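Local coordinates for petrobactin biosynthesis protein AsbB (Bacillus anthracis, PDB 3TO3) that catalyses the ATP-dependent condensation of spermidine with citryl-spermidine intermediates, building the siderophore petrobactin for iron acquisition and virulence, at residues B[4-7]-B[8-12]; B[19-22]-B[23-27]; B[205-208]-B[209-212]; B[253-256]-B[257-261]; B[325-328]-B[329-333]. All blocks are in the same frame, centred on the assembly; numbering follows the deposited sequence.

Interaction 1 of 5, residues B[4-7]-B[8-12]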
loop_
_atom_site.group_PDB
_atom_site.type_symbol
_atom_site.label_atom_id
_atom_site.label_comp_id
_atom_site.label_asym_id
_atom_site.label_seq_id
_atom_site.Cartn_x
_atom_site.Cartn_y
_atom_site.Cartn_z
HETATM N N MSE B 4 3.036 22.669 -9.319
HETATM C CA MSE B 4 2.660 21.542 -10.191
HETATM C C MSE B 4 3.255 21.674 -11.614
HETATM O O MSE B 4 3.084 22.703 -12.283
HETATM C CB MSE B 4 1.132 21.430 -10.283
HETATM C CG MSE B 4 0.424 21.017 -9.001
HETATM SE SE MSE B 4 0.839 19.166 -8.489
HETATM C CE MSE B 4 1.948 19.604 -6.909
ATOM N N ASP B 5 3.949 20.636 -12.077
ATOM C CA ASP B 5 4.677 20.724 -13.346
ATOM C C ASP B 5 3.980 20.120 -14.573
ATOM O O ASP B 5 2.823 19.692 -14.516
ATOM C CB ASP B 5 6.074 20.125 -13.204
ATOM C CG ASP B 5 6.054 18.593 -13.117
ATOM O OD1 ASP B 5 7.157 18.039 -12.902
ATOM O OD2 ASP B 5 4.961 17.957 -13.266
HETATM N N MSE B 6 4.726 20.079 -15.677
HETATM C CA MSE B 6 4.250 19.552 -16.955
HETATM C C MSE B 6 3.844 18.072 -16.940
HETATM O O MSE B 6 3.049 17.636 -17.778
HETATM C CB MSE B 6 5.317 19.762 -18.025
HETATM C CG MSE B 6 6.164 18.519 -18.274
HETATM SE SE MSE B 6 7.561 18.749 -19.620
HETATM C CE MSE B 6 7.857 16.865 -20.063
ATOM N N TYR B 7 4.400 17.287 -16.017
ATOM C CA TYR B 7 3.976 15.891 -15.887
ATOM C C TYR B 7 2.588 15.832 -15.266
ATOM O O TYR B 7 1.741 15.006 -15.671
ATOM C CB TYR B 7 5.002 15.053 -15.115
ATOM C CG TYR B 7 6.222 14.771 -15.956
ATOM C CD1 TYR B 7 7.382 15.532 -15.824
ATOM C CD2 TYR B 7 6.197 13.780 -16.927
ATOM C CE1 TYR B 7 8.501 15.286 -16.620
ATOM C CE2 TYR B 7 7.307 13.526 -17.727
ATOM C CZ TYR B 7 8.454 14.279 -17.572
ATOM O OH TYR B 7 9.548 14.013 -18.374
ATOM N N HIS B 8 2.341 16.748 -14.327
ATOM C CA HIS B 8 1.022 16.886 -13.747
ATOM C C HIS B 8 0.020 17.251 -14.845
ATOM O O HIS B 8 -1.023 16.618 -14.997
ATOM C CB HIS B 8 1.044 17.936 -12.642
ATOM C CG HIS B 8 -0.298 18.213 -12.045
ATOM N ND1 HIS B 8 -0.978 19.392 -12.257
ATOM C CD2 HIS B 8 -1.086 17.467 -11.236
ATOM C CE1 HIS B 8 -2.124 19.363 -11.605
ATOM N NE2 HIS B 8 -2.216 18.204 -10.981
ATOM N N THR B 9 0.364 18.253 -15.638
ATOM C CA THR B 9 -0.499 18.679 -16.735
ATOM C C THR B 9 -0.853 17.556 -17.709
ATOM O O THR B 9 -1.999 17.459 -18.154
ATOM C CB THR B 9 0.134 19.852 -17.464
ATOM O OG1 THR B 9 0.338 20.894 -16.509
ATOM C CG2 THR B 9 -0.759 20.362 -18.606
ATOM N N LYS B 10 0.120 16.695 -18.009
ATOM C CA LYS B 10 -0.092 15.553 -18.908
ATOM C C LYS B 10 -1.111 14.580 -18.364
ATOM O O LYS B 10 -2.019 14.141 -19.080
ATOM C CB LYS B 10 1.212 14.781 -19.150
ATOM C CG LYS B 10 2.198 15.467 -20.076
ATOM C CD LYS B 10 3.388 14.554 -20.350
ATOM C CE LYS B 10 4.431 15.224 -21.236
ATOM N NZ LYS B 10 3.908 15.412 -22.615
ATOM N N ILE B 11 -0.934 14.215 -17.100
ATOM C CA ILE B 11 -1.832 13.275 -16.462
ATOM C C ILE B 11 -3.258 13.776 -16.545
ATOM O O ILE B 11 -4.184 13.011 -16.892
ATOM C CB ILE B 11 -1.505 13.094 -14.967
ATOM C CG1 ILE B 11 -0.181 12.409 -14.829
ATOM C CG2 ILE B 11 -2.493 12.134 -14.351
ATOM C CD1 ILE B 11 -0.307 10.992 -15.228
ATOM N N LEU B 12 -3.446 15.053 -16.209
ATOM C CA LEU B 12 -4.790 15.612 -16.243
ATOM C C LEU B 12 -5.381 15.609 -17.651
ATOM O O LEU B 12 -6.515 15.186 -17.838
ATOM C CB LEU B 12 -4.814 17.016 -15.670
ATOM C CG LEU B 12 -4.818 17.033 -14.156
ATOM C CD1 LEU B 12 -4.948 18.479 -13.673
ATOM C CD2 LEU B 12 -5.980 16.201 -13.676
#
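D5 and H8 meet at the very start of helix 6-15, where D5 is the N-cap. Its OD2 takes the backbone N-H of H8 at 3.1 Å, nearly along the carboxylate C-O bond, and receives a second, weak bond from Y7 N. What swings the carboxylate back over these amides is its chi1 of 73°, which sets CG between the backbone N and the carbonyl carbon. R176 adds a salt bridge to the same OD2. The carbonyl of D5 is used too: T9 N bonds D5 O at 3.1 Å, with T9 OG1 a weak second donor. The next bonds of the helix follow, K10 N to M6 O and I11 N to Y7 O.

Before the cap, selenomethionine M4 folds over one face of the H8 imidazole. Its SE sits 3.9 Å from the H8 ring centroid, the selenium counterpart of a Met-aromatic contact, joined by a CH-pi one from CG. M4 N bonds E273 and H8 NE2 bonds W251, both of the second subunit; Y7 OH bonds R187. A carboxylate that accepts first-turn amides and an arginine would probably stay ionised, its charge suiting the positive end of the helix dipole.

Interaction 2 of 5, residues B[19-22]-B[23-27]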
loop_
_atom_site.group_PDB
_atom_site.type_symbol
_atom_site.label_atom_id
_atom_site.label_comp_id
_atom_site.label_asym_id
_atom_site.label_seq_id
_atom_site.Cartn_x
_atom_site.Cartn_y
_atom_site.Cartn_z
ATOM N N ASP B 19 -8.891 9.146 -24.845
ATOM C CA ASP B 19 -8.177 7.888 -24.620
ATOM C C ASP B 19 -8.630 7.251 -23.305
ATOM O O ASP B 19 -8.616 6.031 -23.142
ATOM C CB ASP B 19 -6.677 8.112 -24.615
ATOM C CG ASP B 19 -6.139 8.459 -25.994
ATOM O OD1 ASP B 19 -6.108 7.554 -26.845
ATOM O OD2 ASP B 19 -5.746 9.626 -26.227
ATOM N N TYR B 20 -9.063 8.089 -22.378
ATOM C CA TYR B 20 -9.642 7.568 -21.166
ATOM C C TYR B 20 -10.906 6.717 -21.467
ATOM O O TYR B 20 -11.065 5.631 -20.917
ATOM C CB TYR B 20 -9.925 8.697 -20.176
ATOM C CG TYR B 20 -10.661 8.196 -18.972
ATOM C CD1 TYR B 20 -9.980 7.603 -17.923
ATOM C CD2 TYR B 20 -12.056 8.268 -18.906
ATOM C CE1 TYR B 20 -10.662 7.114 -16.814
ATOM C CE2 TYR B 20 -12.751 7.758 -17.824
ATOM C CZ TYR B 20 -12.048 7.191 -16.768
ATOM O OH TYR B 20 -12.735 6.704 -15.671
ATOM N N ILE B 21 -11.786 7.223 -22.332
ATOM C CA ILE B 21 -13.010 6.525 -22.710
ATOM C C ILE B 21 -12.707 5.191 -23.393
ATOM O O ILE B 21 -13.318 4.170 -23.047
ATOM C CB ILE B 21 -13.890 7.380 -23.619
ATOM C CG1 ILE B 21 -14.262 8.675 -22.905
ATOM C CG2 ILE B 21 -15.141 6.617 -24.077
ATOM C CD1 ILE B 21 -15.444 8.569 -21.984
ATOM N N SER B 22 -11.766 5.182 -24.335
ATOM C CA SER B 22 -11.369 3.913 -24.982
ATOM C C SER B 22 -10.813 2.907 -23.997
ATOM O O SER B 22 -11.108 1.729 -24.110
ATOM C CB SER B 22 -10.321 4.096 -26.076
ATOM O OG SER B 22 -10.190 5.454 -26.380
ATOM N N VAL B 23 -9.993 3.352 -23.051
ATOM C CA VAL B 23 -9.374 2.401 -22.121
ATOM C C VAL B 23 -10.418 1.853 -21.198
ATOM O O VAL B 23 -10.457 0.662 -20.928
ATOM C CB VAL B 23 -8.169 2.992 -21.365
ATOM C CG1 VAL B 23 -7.734 2.106 -20.156
ATOM C CG2 VAL B 23 -7.008 3.143 -22.340
ATOM N N ARG B 24 -11.298 2.725 -20.740
ATOM C CA ARG B 24 -12.378 2.285 -19.862
ATOM C C ARG B 24 -13.206 1.224 -20.585
ATOM O O ARG B 24 -13.541 0.171 -20.027
ATOM C CB ARG B 24 -13.278 3.453 -19.473
ATOM C CG ARG B 24 -14.299 3.110 -18.416
ATOM C CD ARG B 24 -15.323 4.202 -18.346
ATOM N NE ARG B 24 -16.107 4.265 -19.576
ATOM C CZ ARG B 24 -16.785 5.342 -19.951
ATOM N NH1 ARG B 24 -16.759 6.447 -19.201
ATOM N NH2 ARG B 24 -17.473 5.322 -21.077
ATOM N N ARG B 25 -13.520 1.512 -21.841
ATOM C CA ARG B 25 -14.338 0.616 -22.613
ATOM C C ARG B 25 -13.625 -0.723 -22.794
ATOM O O ARG B 25 -14.243 -1.779 -22.669
ATOM C CB ARG B 25 -14.693 1.244 -23.967
ATOM C CG ARG B 25 -15.849 2.202 -23.846
ATOM C CD ARG B 25 -15.922 3.092 -25.038
ATOM N NE ARG B 25 -17.108 3.935 -24.996
ATOM C CZ ARG B 25 -17.454 4.764 -25.969
ATOM N NH1 ARG B 25 -16.712 4.813 -27.068
ATOM N NH2 ARG B 25 -18.546 5.528 -25.857
ATOM N N ARG B 26 -12.329 -0.669 -23.088
ATOM C CA ARG B 26 -11.559 -1.881 -23.292
ATOM C C ARG B 26 -11.526 -2.730 -22.007
ATOM O O ARG B 26 -11.732 -3.952 -22.048
ATOM C CB ARG B 26 -10.146 -1.566 -23.765
ATOM C CG ARG B 26 -9.245 -2.796 -23.822
ATOM C CD ARG B 26 -7.772 -2.459 -24.010
ATOM N NE ARG B 26 -6.993 -3.656 -23.731
ATOM C CZ ARG B 26 -5.665 -3.736 -23.718
ATOM N NH1 ARG B 26 -4.907 -2.667 -24.003
ATOM N NH2 ARG B 26 -5.085 -4.909 -23.437
ATOM N N VAL B 27 -11.293 -2.079 -20.870
ATOM C CA VAL B 27 -11.160 -2.795 -19.618
ATOM C C VAL B 27 -12.481 -3.423 -19.214
ATOM O O VAL B 27 -12.510 -4.539 -18.723
ATOM C CB VAL B 27 -10.598 -1.893 -18.492
ATOM C CG1 VAL B 27 -10.783 -2.550 -17.139
ATOM C CG2 VAL B 27 -9.104 -1.589 -18.737
HETATM O O HOH W 1 -15.775 7.083 -16.312
#
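I21 sends one branch to each of two arginines one turn along helix 18-37. At R25 the contact is face-on: I21 CG2 sits centrally over one face of its guanidinium, 3.5 Å from R25 CZ. The other branch runs alongside R24, with I21 CD1 3.7 Å from R24 NH1; a bend at chi3 (66°) turns that arginine's end back to it.

Polar links come next. One water joins Y20 OH to R24 NH1, 3.1 Å from each, in the plane of both ring and guanidinium. E96 OE1 accepts salt bridges from R24 NH2 and R25 NE, one oxygen shared by both guanidiniums. R26 NE bonds Q30 OE1, and R26 makes a cation-pi contact with Y167.

Backbone bonds run from V23 N to D19 O through R26 N to S22 O, all 2.9 to 3.0 Å. This regular i to i+4 ladder is that of an alpha-helix, here one whose R26 side chain comes within about 7 Å of the bound ATP.

Interaction 3 of 5, residues B[205-208]-B[209-212]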
loop_
_atom_site.group_PDB
_atom_site.type_symbol
_atom_site.label_atom_id
_atom_site.label_comp_id
_atom_site.label_asym_id
_atom_site.label_seq_id
_atom_site.Cartn_x
_atom_site.Cartn_y
_atom_site.Cartn_z
ATOM N N TYR B 205 22.620 -22.020 -7.316
ATOM C CA TYR B 205 23.183 -23.345 -7.116
ATOM C C TYR B 205 24.272 -23.603 -8.166
ATOM O O TYR B 205 24.031 -23.461 -9.380
ATOM C CB TYR B 205 22.060 -24.397 -7.233
ATOM C CG TYR B 205 22.497 -25.835 -7.015
ATOM C CD1 TYR B 205 22.946 -26.265 -5.761
ATOM C CD2 TYR B 205 22.451 -26.762 -8.051
ATOM C CE1 TYR B 205 23.358 -27.577 -5.546
ATOM C CE2 TYR B 205 22.860 -28.087 -7.853
ATOM C CZ TYR B 205 23.306 -28.484 -6.593
ATOM O OH TYR B 205 23.716 -29.777 -6.385
ATOM N N GLU B 206 25.471 -23.956 -7.680
ATOM C CA GLU B 206 26.620 -24.335 -8.508
ATOM C C GLU B 206 27.041 -23.260 -9.503
ATOM O O GLU B 206 27.685 -23.553 -10.505
ATOM C CB GLU B 206 26.326 -25.625 -9.272
ATOM C CG GLU B 206 26.298 -26.851 -8.372
ATOM C CD GLU B 206 26.113 -28.144 -9.151
ATOM O OE1 GLU B 206 26.104 -29.226 -8.505
ATOM O OE2 GLU B 206 25.960 -28.068 -10.403
ATOM N N ASN B 207 26.675 -22.020 -9.206
ATOM C CA ASN B 207 26.934 -20.879 -10.075
ATOM C C ASN B 207 28.165 -20.039 -9.689
ATOM O O ASN B 207 28.457 -19.052 -10.334
ATOM C CB ASN B 207 25.680 -19.991 -10.143
ATOM C CG ASN B 207 25.719 -19.010 -11.300
ATOM O OD1 ASN B 207 25.926 -19.384 -12.460
ATOM N ND2 ASN B 207 25.552 -17.745 -10.983
ATOM N N GLU B 208 28.863 -20.408 -8.623
ATOM C CA GLU B 208 30.017 -19.618 -8.160
ATOM C C GLU B 208 31.050 -19.215 -9.227
ATOM O O GLU B 208 31.471 -18.064 -9.272
ATOM C CB GLU B 208 30.732 -20.291 -6.980
ATOM C CG GLU B 208 29.832 -20.598 -5.804
ATOM C CD GLU B 208 29.133 -21.961 -5.888
ATOM O OE1 GLU B 208 29.196 -22.632 -6.956
ATOM O OE2 GLU B 208 28.522 -22.355 -4.858
ATOM N N VAL B 209 31.471 -20.135 -10.082
ATOM C CA VAL B 209 32.488 -19.755 -11.046
ATOM C C VAL B 209 31.948 -18.768 -12.084
ATOM O O VAL B 209 32.589 -17.776 -12.406
ATOM C CB VAL B 209 33.135 -20.976 -11.726
ATOM C CG1 VAL B 209 34.124 -20.516 -12.799
ATOM C CG2 VAL B 209 33.835 -21.850 -10.675
ATOM N N ILE B 210 30.770 -19.048 -12.616
ATOM C CA ILE B 210 30.171 -18.181 -13.624
ATOM C C ILE B 210 29.832 -16.808 -13.017
ATOM O O ILE B 210 30.007 -15.768 -13.647
ATOM C CB ILE B 210 28.909 -18.827 -14.208
ATOM C CG1 ILE B 210 29.261 -20.132 -14.954
ATOM C CG2 ILE B 210 28.209 -17.868 -15.151
ATOM C CD1 ILE B 210 30.119 -19.932 -16.166
ATOM N N TYR B 211 29.377 -16.807 -11.773
ATOM C CA TYR B 211 29.084 -15.560 -11.091
ATOM C C TYR B 211 30.328 -14.674 -10.945
ATOM O O TYR B 211 30.255 -13.479 -11.214
ATOM C CB TYR B 211 28.447 -15.817 -9.721
ATOM C CG TYR B 211 28.282 -14.555 -8.934
ATOM C CD1 TYR B 211 27.111 -13.801 -9.036
ATOM C CD2 TYR B 211 29.285 -14.106 -8.083
ATOM C CE1 TYR B 211 26.953 -12.644 -8.333
ATOM C CE2 TYR B 211 29.134 -12.939 -7.364
ATOM C CZ TYR B 211 27.962 -12.206 -7.491
ATOM O OH TYR B 211 27.795 -11.027 -6.780
ATOM N N ASP B 212 31.454 -15.246 -10.502
ATOM C CA ASP B 212 32.697 -14.458 -10.338
ATOM C C ASP B 212 33.070 -13.781 -11.659
ATOM O O ASP B 212 33.547 -12.649 -11.686
ATOM C CB ASP B 212 33.908 -15.324 -9.918
ATOM C CG ASP B 212 33.943 -15.670 -8.424
ATOM O OD1 ASP B 212 34.712 -16.610 -8.078
ATOM O OD2 ASP B 212 33.249 -15.022 -7.602
HETATM O O HOH W 2 30.568 -23.052 -9.075
HETATM O O HOH W 3 29.723 -21.870 -12.033
#
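N207 O accepts Y211 N at 2.8 Å, and E208 O accepts D212 N at 3.1 Å, so the chain passes from the loop into the first turn of helix 208-219. The end of the N207 side chain comes back to that turn: with CG anti to the backbone N (chi1 -164°), its amide crosses I210 and Y211 at about right angles. The amide packs beside CB of both residues, and its plane stands 69° from the Y211 ring. Which end of the amide is oxygen is doubtful.

E208 bends at chi2 (88°), curling its carboxylate back toward the start of the helix. There OE1 takes a 2.6 Å hydrogen bond from a water that also accepts V209 N and donates weakly to E206 O. A second water donates to E206 O at 3.1 Å and accepts I210 N, also at 3.1 Å. Water thus meets two N-H groups at the start of the helix and links them to E206 O and the E208 carboxylate.

Behind this entry lies strand 345-355: I210 rests on F350, and Y211 on S351 and V353. The Y211 hydroxyl bonds F243 O of strand 241-246, so the first turn is held to both strands, while Y205 in the loop shares backbone bonds with A319 of helix 315-333.

Interaction 4 of 5, residues B[253-256]-B[257-261]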
loop_
_atom_site.group_PDB
_atom_site.type_symbol
_atom_site.label_atom_id
_atom_site.label_comp_id
_atom_site.label_asym_id
_atom_site.label_seq_id
_atom_site.Cartn_x
_atom_site.Cartn_y
_atom_site.Cartn_z
ATOM N N ASN B 253 12.177 2.760 -2.513
ATOM C CA ASN B 253 10.842 2.613 -1.952
ATOM C C ASN B 253 10.588 1.391 -1.115
ATOM O O ASN B 253 9.540 1.269 -0.478
ATOM C CB ASN B 253 9.788 2.819 -3.024
ATOM C CG ASN B 253 10.000 4.119 -3.750
ATOM O OD1 ASN B 253 9.830 5.188 -3.164
ATOM N ND2 ASN B 253 10.430 4.045 -5.007
ATOM N N PHE B 254 11.542 0.470 -1.148
ATOM C CA PHE B 254 11.363 -0.791 -0.461
ATOM C C PHE B 254 12.537 -1.260 0.413
ATOM O O PHE B 254 12.375 -1.501 1.620
ATOM C CB PHE B 254 10.776 -1.881 -1.373
ATOM C CG PHE B 254 10.189 -3.015 -0.608
ATOM C CD1 PHE B 254 8.908 -2.923 -0.091
ATOM C CD2 PHE B 254 10.943 -4.165 -0.346
ATOM C CE1 PHE B 254 8.356 -3.971 0.645
ATOM C CE2 PHE B 254 10.411 -5.208 0.389
ATOM C CZ PHE B 254 9.113 -5.119 0.883
ATOM N N ILE B 255 13.694 -1.478 -0.214
ATOM C CA ILE B 255 14.877 -1.906 0.521
ATOM C C ILE B 255 15.269 -0.946 1.655
ATOM O O ILE B 255 15.355 -1.356 2.804
ATOM C CB ILE B 255 16.110 -2.135 -0.381
ATOM C CG1 ILE B 255 15.749 -2.928 -1.621
ATOM C CG2 ILE B 255 17.169 -2.912 0.396
ATOM C CD1 ILE B 255 15.116 -4.249 -1.306
ATOM N N ILE B 256 15.493 0.321 1.335
ATOM C CA ILE B 256 15.956 1.267 2.340
ATOM C C ILE B 256 15.022 1.294 3.528
ATOM O O ILE B 256 15.468 1.360 4.674
ATOM C CB ILE B 256 16.058 2.700 1.794
ATOM C CG1 ILE B 256 17.195 2.812 0.801
ATOM C CG2 ILE B 256 16.399 3.660 2.897
ATOM C CD1 ILE B 256 17.629 4.231 0.561
ATOM N N SER B 257 13.717 1.283 3.271
ATOM C CA SER B 257 12.791 1.435 4.376
ATOM C C SER B 257 12.546 0.132 5.122
ATOM O O SER B 257 12.246 0.166 6.307
ATOM C CB SER B 257 11.476 2.051 3.919
ATOM O OG SER B 257 10.886 1.250 2.918
ATOM N N ASN B 258 12.581 -1.004 4.427
ATOM C CA ASN B 258 12.357 -2.295 5.105
ATOM C C ASN B 258 13.585 -3.091 5.583
ATOM O O ASN B 258 13.462 -4.129 6.214
ATOM C CB ASN B 258 11.505 -3.200 4.214
ATOM C CG ASN B 258 10.086 -2.658 4.015
ATOM O OD1 ASN B 258 9.798 -1.972 3.036
ATOM N ND2 ASN B 258 9.197 -3.004 4.923
ATOM N N TYR B 259 14.751 -2.687 5.126
ATOM C CA TYR B 259 16.029 -3.254 5.532
ATOM C C TYR B 259 16.863 -2.453 6.487
ATOM O O TYR B 259 18.084 -2.638 6.496
ATOM C CB TYR B 259 16.857 -3.796 4.393
ATOM C CG TYR B 259 16.216 -4.885 3.578
ATOM C CD1 TYR B 259 15.059 -4.645 2.833
ATOM C CD2 TYR B 259 16.802 -6.143 3.491
ATOM C CE1 TYR B 259 14.499 -5.644 2.044
ATOM C CE2 TYR B 259 16.261 -7.141 2.690
ATOM C CZ TYR B 259 15.119 -6.890 1.964
ATOM O OH TYR B 259 14.587 -7.887 1.173
ATOM N N ALA B 260 16.283 -1.414 7.072
ATOM C CA ALA B 260 17.075 -0.526 7.905
ATOM C C ALA B 260 17.980 -1.305 8.858
ATOM O O ALA B 260 19.124 -0.930 9.073
ATOM C CB ALA B 260 16.171 0.424 8.706
ATOM N N GLU B 261 17.498 -2.382 9.440
ATOM C CA GLU B 261 18.343 -3.057 10.427
ATOM C C GLU B 261 19.572 -3.742 9.763
ATOM O O GLU B 261 20.647 -3.781 10.325
ATOM C CB GLU B 261 17.505 -3.987 11.315
ATOM C CG GLU B 261 17.911 -5.446 11.287
ATOM C CD GLU B 261 16.770 -6.402 11.663
ATOM O OE1 GLU B 261 15.586 -5.966 11.679
ATOM O OE2 GLU B 261 17.073 -7.592 11.937
#
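N253 and F254 both come close to S257, and the chain there makes a wider pi-type turn at 253-255. N253 O stands 3.7 Å from S257 OG, while N253 ND2 hydrogen-bonds W249 O one turn earlier. F254 does more. Its carbonyl takes N258 N at 2.9 Å, and S257 OG is at most a weak, unsettled donor to it. Its ring lies under the N258 amide, the planes 31° apart, the end of the amide over one face and offset toward the rim; the assignment of that amide's atoms is doubtful. F254 CE2 also comes within 4.4 Å of Y259 CE1.

Next, I255 O receives Y259 N at 2.7 Å, a bond to the first residue beyond helix 248-258. Its side chain crosses Y259 obliquely, CG2 over the ring face 4.1 Å from the Y259 ring centroid in a CH-pi contact. The branch gets there by lying anti to the backbone N, with CG1 at chi1 -46°. I256 turns away and packs on I11 of the second subunit.

On the I255-Y259 side the contact is packing, an aliphatic branch over an aromatic face. The S257 side is polar and bonds across the dimer, its OG and O meeting Q174 and Q127 of the second subunit; the interface therefore satisfies a side chain and a backbone carbonyl near the helix's close.

Interaction 5 of 5, residues B[325-328]-B[329-333]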
loop_
_atom_site.group_PDB
_atom_site.type_symbol
_atom_site.label_atom_id
_atom_site.label_comp_id
_atom_site.label_asym_id
_atom_site.label_seq_id
_atom_site.Cartn_x
_atom_site.Cartn_y
_atom_site.Cartn_z
ATOM N N SER B 325 18.837 -23.539 -16.756
ATOM C CA SER B 325 19.223 -23.122 -18.105
ATOM C C SER B 325 20.303 -24.046 -18.685
ATOM O O SER B 325 20.251 -24.378 -19.862
ATOM C CB SER B 325 19.620 -21.643 -18.166
ATOM O OG SER B 325 18.487 -20.821 -18.008
ATOM N N ASN B 326 21.256 -24.475 -17.856
ATOM C CA ASN B 326 22.280 -25.424 -18.298
ATOM C C ASN B 326 21.635 -26.738 -18.735
ATOM O O ASN B 326 21.958 -27.285 -19.792
ATOM C CB ASN B 326 23.325 -25.651 -17.197
ATOM C CG ASN B 326 24.323 -26.765 -17.534
ATOM O OD1 ASN B 326 24.458 -27.739 -16.787
ATOM N ND2 ASN B 326 25.031 -26.620 -18.660
ATOM N N TRP B 327 20.705 -27.226 -17.922
ATOM C CA TRP B 327 19.927 -28.413 -18.256
ATOM C C TRP B 327 19.170 -28.304 -19.597
ATOM O O TRP B 327 19.231 -29.222 -20.422
ATOM C CB TRP B 327 18.914 -28.657 -17.156
ATOM C CG TRP B 327 18.035 -29.842 -17.372
ATOM C CD1 TRP B 327 18.431 -31.091 -17.756
ATOM C CD2 TRP B 327 16.622 -29.926 -17.134
ATOM N NE1 TRP B 327 17.351 -31.938 -17.799
ATOM C CE2 TRP B 327 16.230 -31.250 -17.419
ATOM C CE3 TRP B 327 15.652 -29.014 -16.714
ATOM C CZ2 TRP B 327 14.912 -31.679 -17.297
ATOM C CZ3 TRP B 327 14.350 -29.445 -16.599
ATOM C CH2 TRP B 327 13.994 -30.767 -16.885
ATOM N N LEU B 328 18.435 -27.209 -19.808
ATOM C CA LEU B 328 17.705 -27.047 -21.078
ATOM C C LEU B 328 18.674 -26.908 -22.222
ATOM O O LEU B 328 18.457 -27.445 -23.303
ATOM C CB LEU B 328 16.789 -25.827 -21.076
ATOM C CG LEU B 328 15.571 -25.979 -20.195
ATOM C CD1 LEU B 328 14.857 -24.634 -20.115
ATOM C CD2 LEU B 328 14.682 -27.098 -20.745
ATOM N N SER B 329 19.755 -26.186 -21.990
ATOM C CA SER B 329 20.744 -26.026 -23.046
ATOM C C SER B 329 21.259 -27.385 -23.551
ATOM O O SER B 329 21.464 -27.569 -24.767
ATOM C CB SER B 329 21.906 -25.162 -22.567
ATOM O OG SER B 329 22.907 -25.059 -23.570
ATOM N N ASN B 330 21.467 -28.326 -22.626
ATOM C CA ASN B 330 22.008 -29.627 -22.994
ATOM C C ASN B 330 20.994 -30.450 -23.746
ATOM O O ASN B 330 21.349 -31.212 -24.656
ATOM C CB ASN B 330 22.525 -30.408 -21.780
ATOM C CG ASN B 330 23.833 -29.840 -21.239
ATOM O OD1 ASN B 330 24.615 -29.226 -21.979
ATOM N ND2 ASN B 330 24.070 -30.031 -19.943
ATOM N N VAL B 331 19.732 -30.297 -23.359
ATOM C CA VAL B 331 18.662 -31.025 -24.014
ATOM C C VAL B 331 18.601 -30.591 -25.470
ATOM O O VAL B 331 18.518 -31.409 -26.360
ATOM C CB VAL B 331 17.313 -30.782 -23.304
ATOM C CG1 VAL B 331 16.168 -31.267 -24.139
ATOM C CG2 VAL B 331 17.312 -31.477 -21.957
ATOM N N VAL B 332 18.680 -29.293 -25.709
ATOM C CA VAL B 332 18.611 -28.774 -27.069
ATOM C C VAL B 332 19.837 -29.187 -27.912
ATOM O O VAL B 332 19.692 -29.632 -29.060
ATOM C CB VAL B 332 18.424 -27.221 -27.065
ATOM C CG1 VAL B 332 18.591 -26.631 -28.461
ATOM C CG2 VAL B 332 17.073 -26.863 -26.497
ATOM N N SER B 333 21.032 -29.057 -27.338
ATOM C CA SER B 333 22.261 -29.304 -28.090
ATOM C C SER B 333 22.456 -30.784 -28.479
ATOM O O SER B 333 23.242 -31.098 -29.370
ATOM C CB SER B 333 23.480 -28.770 -27.342
ATOM O OG SER B 333 23.811 -29.658 -26.299
#
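W327 and V331 come together because the indole leaves the helix with CG anti to the backbone N (chi1 180°), while V331 puts CG2 beside its own backbone N. The two side chains run alongside each other, pointing the same way, and V331 CG2 lies over one face of the indole, 4.2 Å from W327 NE1.

N326 and N330 lie on the outer side, their amide planes 79° apart; N326 has two conformers, so this contact is doubtful.

Along the backbone, S329 N bonds S325 O at 2.8 Å, N330 N bonds N326 O, V331 N bonds W327 O, and V332 N meets L328 O at 3.0 Å. L328 and V332 turn to L346 of strand 345-355, and the indole meets F466 edge-to-face. S325 OG is bonded to E349 N. These features are those of an amphipathic alpha-helix packed against a beta-sheet, here helix 315-333 ending with S333.

In the fold
All five are local, one-turn contacts, but their settings differ. Interactions 1 and 2 lie on successive helices near the N-terminus, centres about 20 Å apart, and both, like interaction 4, touch the second subunit. Interaction 4 is the most buried and mixes aromatic packing with dimer-spanning bonds; interaction 1 combines a charged N-cap with selenomethionine over an imidazole at the same dimer interface. Interaction 2 is richest in arginines and comes nearest to ATP. Interactions 3 and 5, with centres about 17 Å apart, pack against strand 345-355 without meeting the other subunit: 3 is a water-bridged helix start with an exposed outer side, 5 an apolar helix face against the sheet.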